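Local coordinates for mandelate racemase/muconate lactonizing enzyme family protein (Roseovarius sp. TM1035, PDB 3T9P), which is probably an isomerase of the mandelate racemase/muconate lactonizing enzyme group in the enolase superfamily, though its own substrate is not established, at residues S139-D144 and E333-G338; A165-V170 and E201-G206; A187-V192 and K220-N225. All blocks are in the same frame, centred on the assembly; numbering follows the deposited sequence.

In the fold
From the N terminus, the chain first passes through the antiparallel sheet and early helices, then enters the barrel along strand 132-139. Residues 139-144, at the end of that strand, wait almost 190 residues for their partner 333-338, and interaction 1 closes this long loop by joining the first and last parallel barrel strands. Interactions 2 and 3 both lie within it. Interaction 2 pairs strand 165-169 with strand 201-205, with helix 184-196 between them in the chain. Interaction 3 starts on that helix and ends on helix 212-224, so the two short loops cross. Arg-143 and Arg-169 link interactions 1 and 2, while Trp-168 ties sheet to helix layer.

Interaction 1. Residues S139-D144 and E333-G338; sequences SSMRRD and EFSIEG
Glu-337 reaches across to the turn after strand 132-139, where its OE2 takes the backbone N of Met-141 at 2.7 Å on the lone pair turned away from OE1. Glu-337 CG lies 3.5 Å from Met-141 CG, and a bend at the next torsion (chi2 -58°) turns the carboxylate to the Met-141 N-H. OE1 is also engaged: Arg-153 of helix 147-161 forms a salt bridge with it, and a water donates to it from 2.6 Å while accepting from Arg-142 NH1. Arg-142 passes its CD 3.5 Å from Glu-337 OE1, but its NE turns to Asp-144 OD2, which lies in the guanidinium plane. Upstream, Ser-139 and Ser-335 form a parallel bridge, its rungs running from Ser-139 N to Phe-334 O and from Ile-336 N to Ser-139 O. This pairing of strands 132-139 and 332-335 closes the circle of parallel strands in the modified TIM barrel of the enolase superfamily. At the same level Ser-139 OG donates to Glu-333 OE2 (2.7 Å), again on the anti lone pair; Lys-167 NZ is a weak, long ion-pair partner of that oxygen. Met-141 CE rests 3.7 Å from Ser-335 CB. In the turn itself, Ser-140 OG accepts from Arg-142 N as an ST turn, and it also bonds Glu-150.

Interaction 2. Residues A165-V170 and E201-G206; sequences AFKWRV and EKLVDG
Lys-167 runs across Leu-203 at about a right angle: its CB lies 3.6 Å from Leu-203 CB, its CG 3.6 Å from Leu-203 O, and its CD 4.0 Å from Leu-203 CB. A bend at the third torsion (chi3 91°) then carries NZ to Tyr-137 OH and a salt bridge with Glu-231, with Asp-205 OD2 4.0 Å off. Five backbone bonds, from Phe-166 N to Val-170 N, zip strands 165-169 and 201-205 in parallel, the two strands of a beta-alpha-beta crossover through helix 184-196. On the other face Val-204 CG1 sits over the five-membered ring of Trp-168, 3.8 Å from its centroid and 14° off the normal, while Lys-202 CG meets the ring edge. With an alanine in place of this indole, Val-204 CG1 would probably lose the ring face it packs on, and Val-188 O its weak bond from NE1. Arg-169 lies alongside Asp-205 and forms a salt bridge from NH2 to OD2 (3.0 Å); its NE goes to Ser-140 O, and Asp-205 OD1 accepts from Asn-207 N. Charged and polar groups thus gather on the Lys-167 face, inside the barrel, whereas the Trp-168 face offers the helices a largely apolar surface.

Interaction 3. Residues A187-V192 and K220-N225; sequences AVVPTV and KLLQDN
Val-189 pushes both methyls toward helix 212-224: CG2 meets Leu-222 CD2 at 3.7 Å, and CG1 lies 3.9 Å from the same CD2. The two side chains cross at about a right angle. Leu-222 starts out pointing away from helix 184-196; with CD1 anti to CA (chi2 175°), the other branch, CD2, is left turned to the valine. The contact continues along CG1, which rests 3.9 Å from Leu-221 O and 3.9 Å from Asn-225 CB. Asn-225 is the first residue to leave the helical path after helix 212-224, and its side chain lies against both Val-189 and Pro-190; its CG lies 3.8 Å from Val-189 CG1 and 3.9 Å from Pro-190 CA. Only about 196 Å² is buried between the two segments, with Val-189 and Asn-225 giving most of it. Pro-190 has no N-H to offer the preceding turn, and helix 184-196 is kinked there. Beyond the pair, Asn-225 O bonds Ser-193 OG, a polar link from the end of one helix to the flank of the other, and Leu-222 also packs on Leu-251. Helix 184-196 leads into strand 201-205 and helix 212-224 follows that strand, so this light meeting, a valine-leucine contact with an asparagine at its end, is that of successive outer helices in the helical layer of an enolase-superfamily barrel.

Interaction 1. Residues S139-D144 and E333-G338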
loop_
_atom_site.group_PDB
_atom_site.type_symbol
_atom_site.label_atom_id
_atom_site.label_comp_id
_atom_site.label_asym_id
_atom_site.label_seq_id
_atom_site.Cartn_x
_atom_site.Cartn_y
_atom_site.Cartn_z
ATOM N N SER A 139 -4.073 -14.163 -23.448
ATOM C CA SER A 139 -2.934 -13.888 -22.595
ATOM C C SER A 139 -2.431 -15.174 -21.856
ATOM O O SER A 139 -3.207 -15.788 -21.076
ATOM C CB SER A 139 -3.345 -12.877 -21.500
ATOM O OG SER A 139 -2.187 -12.397 -20.824
ATOM N N SER A 140 -1.194 -15.538 -22.124
ATOM C CA SER A 140 -0.499 -16.562 -21.414
ATOM C C SER A 140 0.078 -15.953 -20.122
ATOM O O SER A 140 0.696 -14.879 -20.146
ATOM C CB SER A 140 0.648 -17.064 -22.302
ATOM O OG SER A 140 1.517 -17.792 -21.433
ATOM N N MET A 141 -0.157 -16.604 -18.980
ATOM C CA MET A 141 0.489 -16.199 -17.727
ATOM C C MET A 141 1.837 -16.898 -17.433
ATOM O O MET A 141 2.458 -16.553 -16.425
ATOM C CB MET A 141 -0.417 -16.542 -16.551
ATOM C CG MET A 141 -1.889 -16.006 -16.813
ATOM S SD MET A 141 -1.697 -14.115 -16.909
ATOM C CE MET A 141 -3.175 -13.852 -17.834
ATOM N N ARG A 142 2.304 -17.812 -18.287
ATOM C CA ARG A 142 3.363 -18.748 -17.892
ATOM C C ARG A 142 4.686 -18.444 -18.497
ATOM O O ARG A 142 4.784 -18.098 -19.695
ATOM C CB ARG A 142 2.958 -20.192 -18.324
ATOM C CG ARG A 142 1.783 -20.682 -17.507
ATOM C CD ARG A 142 1.253 -22.099 -17.960
ATOM N NE ARG A 142 2.330 -23.073 -18.039
ATOM C CZ ARG A 142 2.276 -24.211 -18.753
ATOM N NH1 ARG A 142 1.165 -24.553 -19.370
ATOM N NH2 ARG A 142 3.334 -25.013 -18.846
ATOM N N ARG A 143 5.734 -18.577 -17.671
ATOM C CA ARG A 143 7.093 -18.617 -18.105
ATOM C C ARG A 143 7.654 -20.071 -18.080
ATOM O O ARG A 143 8.700 -20.314 -18.648
ATOM C CB ARG A 143 7.993 -17.733 -17.259
ATOM C CG ARG A 143 7.799 -16.293 -17.507
ATOM C CD ARG A 143 8.566 -15.455 -16.590
ATOM N NE ARG A 143 8.519 -14.113 -17.135
ATOM C CZ ARG A 143 7.546 -13.237 -16.877
ATOM N NH1 ARG A 143 7.561 -12.028 -17.452
ATOM N NH2 ARG A 143 6.527 -13.557 -16.054
ATOM N N ASP A 144 6.975 -20.958 -17.398
ATOM C CA ASP A 144 7.402 -22.325 -17.332
ATOM C C ASP A 144 7.183 -23.102 -18.627
ATOM O O ASP A 144 7.676 -24.159 -18.801
ATOM C CB ASP A 144 6.902 -23.012 -16.072
ATOM C CG ASP A 144 5.445 -23.183 -16.053
ATOM O OD1 ASP A 144 5.054 -24.266 -15.737
ATOM O OD2 ASP A 144 4.697 -22.285 -16.383
ATOM N N GLU A 333 -7.526 -7.879 -22.027
ATOM C CA GLU A 333 -6.703 -9.052 -21.592
ATOM C C GLU A 333 -7.577 -10.253 -21.230
ATOM O O GLU A 333 -8.455 -10.144 -20.345
ATOM C CB GLU A 333 -5.865 -8.657 -20.395
ATOM C CG GLU A 333 -4.943 -9.910 -20.039
ATOM C CD GLU A 333 -3.831 -9.593 -19.122
ATOM O OE1 GLU A 333 -3.894 -8.551 -18.401
ATOM O OE2 GLU A 333 -2.908 -10.456 -19.036
ATOM N N PHE A 334 -7.418 -11.382 -21.949
ATOM C CA PHE A 334 -8.245 -12.609 -21.654
ATOM C C PHE A 334 -7.340 -13.803 -21.283
ATOM O O PHE A 334 -6.655 -14.344 -22.139
ATOM C CB PHE A 334 -9.168 -12.903 -22.838
ATOM C CG PHE A 334 -10.224 -13.937 -22.531
ATOM C CD1 PHE A 334 -11.426 -13.570 -21.947
ATOM C CD2 PHE A 334 -10.007 -15.287 -22.795
ATOM C CE1 PHE A 334 -12.417 -14.548 -21.613
ATOM C CE2 PHE A 334 -10.955 -16.265 -22.435
ATOM C CZ PHE A 334 -12.179 -15.902 -21.863
ATOM N N SER A 335 -7.328 -14.223 -20.006
ATOM C CA SER A 335 -6.422 -15.265 -19.619
ATOM C C SER A 335 -6.873 -16.577 -20.336
ATOM O O SER A 335 -8.041 -16.952 -20.311
ATOM C CB SER A 335 -6.515 -15.448 -18.095
ATOM O OG SER A 335 -5.881 -16.680 -17.788
ATOM N N ILE A 336 -5.975 -17.208 -21.045
ATOM C CA ILE A 336 -6.321 -18.467 -21.735
ATOM C C ILE A 336 -5.887 -19.711 -20.908
ATOM O O ILE A 336 -5.981 -20.832 -21.394
ATOM C CB ILE A 336 -5.773 -18.509 -23.241
ATOM C CG1 ILE A 336 -4.341 -17.949 -23.400
ATOM C CG2 ILE A 336 -6.639 -17.560 -24.131
ATOM C CD1 ILE A 336 -3.243 -19.069 -22.931
ATOM N N GLU A 337 -5.418 -19.512 -19.684
ATOM C CA GLU A 337 -4.868 -20.628 -18.896
ATOM C C GLU A 337 -6.046 -21.490 -18.519
ATOM O O GLU A 337 -7.130 -20.986 -18.174
ATOM C CB GLU A 337 -4.198 -20.107 -17.636
ATOM C CG GLU A 337 -2.942 -19.201 -17.899
ATOM C CD GLU A 337 -1.892 -19.894 -18.695
ATOM O OE1 GLU A 337 -1.989 -21.165 -18.852
ATOM O OE2 GLU A 337 -0.938 -19.228 -19.197
ATOM N N GLY A 338 -5.871 -22.793 -18.561
ATOM C CA GLY A 338 -6.997 -23.650 -18.175
ATOM C C GLY A 338 -7.128 -23.980 -16.682
ATOM O O GLY A 338 -6.393 -23.468 -15.807
HETATM O O HOH W 1 -1.696 -23.712 -18.236
#

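Interaction 2. Residues A165-V170 and E201-G206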
loop_
_atom_site.group_PDB
_atom_site.type_symbol
_atom_site.label_atom_id
_atom_site.label_comp_id
_atom_site.label_asym_id
_atom_site.label_seq_id
_atom_site.Cartn_x
_atom_site.Cartn_y
_atom_site.Cartn_z
ATOM N N ALA A 165 -4.920 -11.408 -31.397
ATOM C CA ALA A 165 -3.891 -10.721 -30.655
ATOM C C ALA A 165 -3.512 -11.706 -29.507
ATOM O O ALA A 165 -4.405 -12.405 -28.994
ATOM C CB ALA A 165 -4.455 -9.407 -30.020
ATOM N N PHE A 166 -2.230 -11.720 -29.157
ATOM C CA PHE A 166 -1.676 -12.700 -28.170
ATOM C C PHE A 166 -0.581 -12.070 -27.341
ATOM O O PHE A 166 0.243 -11.382 -27.871
ATOM C CB PHE A 166 -1.034 -13.891 -28.960
ATOM C CG PHE A 166 -2.063 -14.731 -29.651
ATOM C CD1 PHE A 166 -2.537 -14.333 -30.901
ATOM C CD2 PHE A 166 -2.572 -15.928 -29.051
ATOM C CE1 PHE A 166 -3.513 -15.118 -31.566
ATOM C CE2 PHE A 166 -3.593 -16.726 -29.689
ATOM C CZ PHE A 166 -4.085 -16.276 -30.947
ATOM N N LYS A 167 -0.535 -12.371 -26.029
ATOM C CA LYS A 167 0.527 -11.893 -25.168
ATOM C C LYS A 167 1.160 -13.113 -24.468
ATOM O O LYS A 167 0.444 -13.969 -23.998
ATOM C CB LYS A 167 -0.054 -11.003 -24.057
ATOM C CG LYS A 167 1.147 -10.401 -23.184
ATOM C CD LYS A 167 0.541 -9.248 -22.309
ATOM C CE LYS A 167 0.066 -9.774 -20.963
ATOM N NZ LYS A 167 -0.451 -8.579 -20.203
ATOM N N TRP A 168 2.479 -13.126 -24.459
ATOM C CA TRP A 168 3.279 -14.094 -23.710
ATOM C C TRP A 168 4.400 -13.412 -22.909
ATOM O O TRP A 168 4.455 -12.159 -22.798
ATOM C CB TRP A 168 3.816 -15.164 -24.733
ATOM C CG TRP A 168 4.735 -14.776 -25.815
ATOM C CD1 TRP A 168 6.097 -15.023 -25.852
ATOM C CD2 TRP A 168 4.425 -14.060 -27.051
ATOM N NE1 TRP A 168 6.610 -14.611 -27.069
ATOM C CE2 TRP A 168 5.600 -14.025 -27.808
ATOM C CE3 TRP A 168 3.221 -13.589 -27.643
ATOM C CZ2 TRP A 168 5.661 -13.393 -29.062
ATOM C CZ3 TRP A 168 3.255 -13.013 -28.892
ATOM C CH2 TRP A 168 4.492 -12.988 -29.644
ATOM N N ARG A 169 5.245 -14.246 -22.274
ATOM C CA ARG A 169 6.192 -13.740 -21.272
ATOM C C ARG A 169 7.602 -13.804 -21.721
ATOM O O ARG A 169 8.008 -14.777 -22.388
ATOM C CB ARG A 169 6.131 -14.513 -19.948
ATOM C CG ARG A 169 4.700 -14.632 -19.352
ATOM C CD ARG A 169 4.161 -13.329 -18.818
ATOM N NE ARG A 169 2.707 -13.280 -18.900
ATOM C CZ ARG A 169 1.946 -12.311 -18.420
ATOM N NH1 ARG A 169 0.627 -12.339 -18.663
ATOM N NH2 ARG A 169 2.493 -11.304 -17.704
ATOM N N VAL A 170 8.346 -12.774 -21.335
ATOM C CA VAL A 170 9.791 -12.767 -21.473
ATOM C C VAL A 170 10.434 -12.515 -20.088
ATOM O O VAL A 170 9.738 -12.136 -19.141
ATOM C CB VAL A 170 10.294 -11.715 -22.525
ATOM C CG1 VAL A 170 9.718 -12.026 -23.878
ATOM C CG2 VAL A 170 9.822 -10.256 -22.087
ATOM N N GLU A 201 -1.673 -9.255 -33.918
ATOM C CA GLU A 201 -0.976 -8.309 -33.044
ATOM C C GLU A 201 -0.321 -9.173 -31.930
ATOM O O GLU A 201 -0.914 -10.196 -31.515
ATOM C CB GLU A 201 -1.976 -7.287 -32.460
ATOM C CG GLU A 201 -2.159 -6.167 -33.555
ATOM C CD GLU A 201 -3.372 -5.310 -33.393
ATOM O OE1 GLU A 201 -4.402 -5.811 -32.925
ATOM O OE2 GLU A 201 -3.315 -4.125 -33.763
ATOM N N LYS A 202 0.838 -8.713 -31.467
ATOM C CA LYS A 202 1.653 -9.472 -30.490
ATOM C C LYS A 202 2.065 -8.583 -29.355
ATOM O O LYS A 202 2.427 -7.432 -29.568
ATOM C CB LYS A 202 2.861 -10.046 -31.247
ATOM C CG LYS A 202 2.308 -11.113 -32.322
ATOM C CD LYS A 202 3.511 -11.425 -33.233
ATOM C CE LYS A 202 3.166 -11.587 -34.678
ATOM N NZ LYS A 202 3.903 -10.410 -35.321
ATOM N N LEU A 203 2.034 -9.152 -28.144
ATOM C CA LEU A 203 2.305 -8.383 -26.955
ATOM C C LEU A 203 3.222 -9.291 -26.154
ATOM O O LEU A 203 3.109 -10.530 -26.199
ATOM C CB LEU A 203 0.999 -8.209 -26.134
ATOM C CG LEU A 203 -0.159 -7.417 -26.727
ATOM C CD1 LEU A 203 -1.007 -8.237 -27.725
ATOM C CD2 LEU A 203 -1.114 -6.866 -25.634
ATOM N N VAL A 204 4.117 -8.722 -25.394
ATOM C CA VAL A 204 4.844 -9.467 -24.351
ATOM C C VAL A 204 4.951 -8.686 -23.042
ATOM O O VAL A 204 4.788 -7.509 -23.059
ATOM C CB VAL A 204 6.202 -10.018 -24.759
ATOM C CG1 VAL A 204 6.117 -10.862 -25.977
ATOM C CG2 VAL A 204 7.159 -8.960 -24.853
ATOM N N ASP A 205 5.162 -9.404 -21.938
ATOM C CA ASP A 205 5.303 -8.809 -20.648
ATOM C C ASP A 205 6.589 -9.287 -20.028
ATOM O O ASP A 205 6.867 -10.463 -19.978
ATOM C CB ASP A 205 4.062 -9.127 -19.788
ATOM C CG ASP A 205 3.974 -8.350 -18.500
ATOM O OD1 ASP A 205 4.912 -7.754 -18.009
ATOM O OD2 ASP A 205 2.883 -8.377 -17.990
ATOM N N GLY A 206 7.354 -8.331 -19.581
ATOM C CA GLY A 206 8.574 -8.595 -18.898
ATOM C C GLY A 206 8.436 -8.682 -17.382
ATOM O O GLY A 206 9.366 -8.930 -16.724
#

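Interaction 3. Residues A187-V192 and K220-N225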
loop_
_atom_site.group_PDB
_atom_site.type_symbol
_atom_site.label_atom_id
_atom_site.label_comp_id
_atom_site.label_asym_id
_atom_site.label_seq_id
_atom_site.Cartn_x
_atom_site.Cartn_y
_atom_site.Cartn_z
ATOM N N ALA A 187 14.628 -17.404 -27.799
ATOM C CA ALA A 187 13.817 -18.342 -28.518
ATOM C C ALA A 187 12.325 -18.054 -28.583
ATOM O O ALA A 187 11.696 -18.296 -29.704
ATOM C CB ALA A 187 14.034 -19.749 -27.998
ATOM N N VAL A 188 11.760 -17.583 -27.447
ATOM C CA VAL A 188 10.287 -17.539 -27.303
ATOM C C VAL A 188 9.768 -16.406 -28.248
ATOM O O VAL A 188 8.660 -16.485 -28.760
ATOM C CB VAL A 188 9.828 -17.330 -25.797
ATOM C CG1 VAL A 188 9.955 -15.852 -25.392
ATOM C CG2 VAL A 188 8.463 -17.753 -25.603
ATOM N N VAL A 189 10.592 -15.400 -28.495
ATOM C CA VAL A 189 10.117 -14.185 -29.158
ATOM C C VAL A 189 9.889 -14.557 -30.663
ATOM O O VAL A 189 8.716 -14.519 -31.151
ATOM C CB VAL A 189 11.094 -13.006 -28.960
ATOM C CG1 VAL A 189 10.798 -11.826 -29.952
ATOM C CG2 VAL A 189 11.108 -12.475 -27.504
ATOM N N PRO A 190 10.981 -15.037 -31.349
ATOM C CA PRO A 190 10.761 -15.428 -32.798
ATOM C C PRO A 190 9.935 -16.685 -32.963
ATOM O O PRO A 190 9.074 -16.764 -33.859
ATOM C CB PRO A 190 12.222 -15.553 -33.386
ATOM C CG PRO A 190 13.130 -15.911 -32.205
ATOM C CD PRO A 190 12.418 -14.956 -31.024
ATOM N N THR A 191 10.066 -17.643 -32.055
ATOM C CA THR A 191 9.254 -18.844 -32.248
ATOM C C THR A 191 7.752 -18.645 -32.225
ATOM O O THR A 191 7.030 -19.269 -33.013
ATOM C CB THR A 191 9.685 -19.976 -31.165
ATOM O OG1 THR A 191 11.071 -20.203 -31.321
ATOM C CG2 THR A 191 8.904 -21.236 -31.281
ATOM N N VAL A 192 7.247 -17.927 -31.225
ATOM C CA VAL A 192 5.800 -17.730 -31.100
ATOM C C VAL A 192 5.320 -16.786 -32.252
ATOM O O VAL A 192 4.297 -17.038 -32.921
ATOM C CB VAL A 192 5.451 -17.169 -29.677
ATOM C CG1 VAL A 192 3.962 -16.820 -29.573
ATOM C CG2 VAL A 192 5.765 -18.230 -28.650
ATOM N N LYS A 220 14.524 -4.305 -29.050
ATOM C CA LYS A 220 14.857 -4.358 -30.516
ATOM C C LYS A 220 14.602 -5.734 -31.170
ATOM O O LYS A 220 14.153 -5.790 -32.301
ATOM C CB LYS A 220 16.290 -3.894 -30.719
ATOM C CG LYS A 220 16.473 -2.447 -30.328
ATOM C CD LYS A 220 17.906 -2.121 -30.337
ATOM C CE LYS A 220 18.008 -0.635 -30.069
ATOM N NZ LYS A 220 19.449 -0.379 -29.965
ATOM N N LEU A 221 14.789 -6.835 -30.430
ATOM C CA LEU A 221 14.386 -8.153 -30.931
ATOM C C LEU A 221 12.861 -8.280 -31.063
ATOM O O LEU A 221 12.358 -8.894 -32.062
ATOM C CB LEU A 221 14.931 -9.237 -30.012
ATOM C CG LEU A 221 16.476 -9.273 -29.891
ATOM C CD1 LEU A 221 17.027 -10.229 -28.748
ATOM C CD2 LEU A 221 17.166 -9.577 -31.258
ATOM N N LEU A 222 12.112 -7.665 -30.105
ATOM C CA LEU A 222 10.629 -7.674 -30.169
ATOM C C LEU A 222 10.229 -6.940 -31.454
ATOM O O LEU A 222 9.341 -7.396 -32.152
ATOM C CB LEU A 222 9.964 -6.913 -28.974
ATOM C CG LEU A 222 10.328 -7.525 -27.579
ATOM C CD1 LEU A 222 9.753 -6.676 -26.428
ATOM C CD2 LEU A 222 9.864 -8.977 -27.454
ATOM N N GLN A 223 10.835 -5.784 -31.692
ATOM C CA GLN A 223 10.500 -4.987 -32.924
ATOM C C GLN A 223 10.784 -5.816 -34.233
ATOM O O GLN A 223 9.979 -5.846 -35.211
ATOM C CB GLN A 223 11.217 -3.655 -32.853
ATOM C CG GLN A 223 10.612 -2.746 -31.789
ATOM C CD GLN A 223 11.355 -1.441 -31.557
ATOM O OE1 GLN A 223 12.568 -1.250 -31.951
ATOM N NE2 GLN A 223 10.696 -0.520 -30.894
ATOM N N ASP A 224 11.915 -6.519 -34.263
ATOM C CA ASP A 224 12.271 -7.326 -35.429
ATOM C C ASP A 224 11.212 -8.342 -35.680
ATOM O O ASP A 224 11.018 -8.802 -36.843
ATOM C CB ASP A 224 13.552 -8.139 -35.108
ATOM C CG ASP A 224 14.808 -7.287 -35.180
ATOM O OD1 ASP A 224 14.775 -6.151 -35.771
ATOM O OD2 ASP A 224 15.844 -7.759 -34.648
ATOM N N ASN A 225 10.642 -8.864 -34.583
ATOM C CA ASN A 225 9.562 -9.798 -34.695
ATOM C C ASN A 225 8.102 -9.281 -34.758
ATOM O O ASN A 225 7.147 -10.081 -34.644
ATOM C CB ASN A 225 9.735 -10.800 -33.532
ATOM C CG ASN A 225 10.942 -11.657 -33.762
ATOM O OD1 ASN A 225 12.061 -11.341 -33.319
ATOM N ND2 ASN A 225 10.751 -12.671 -34.592
#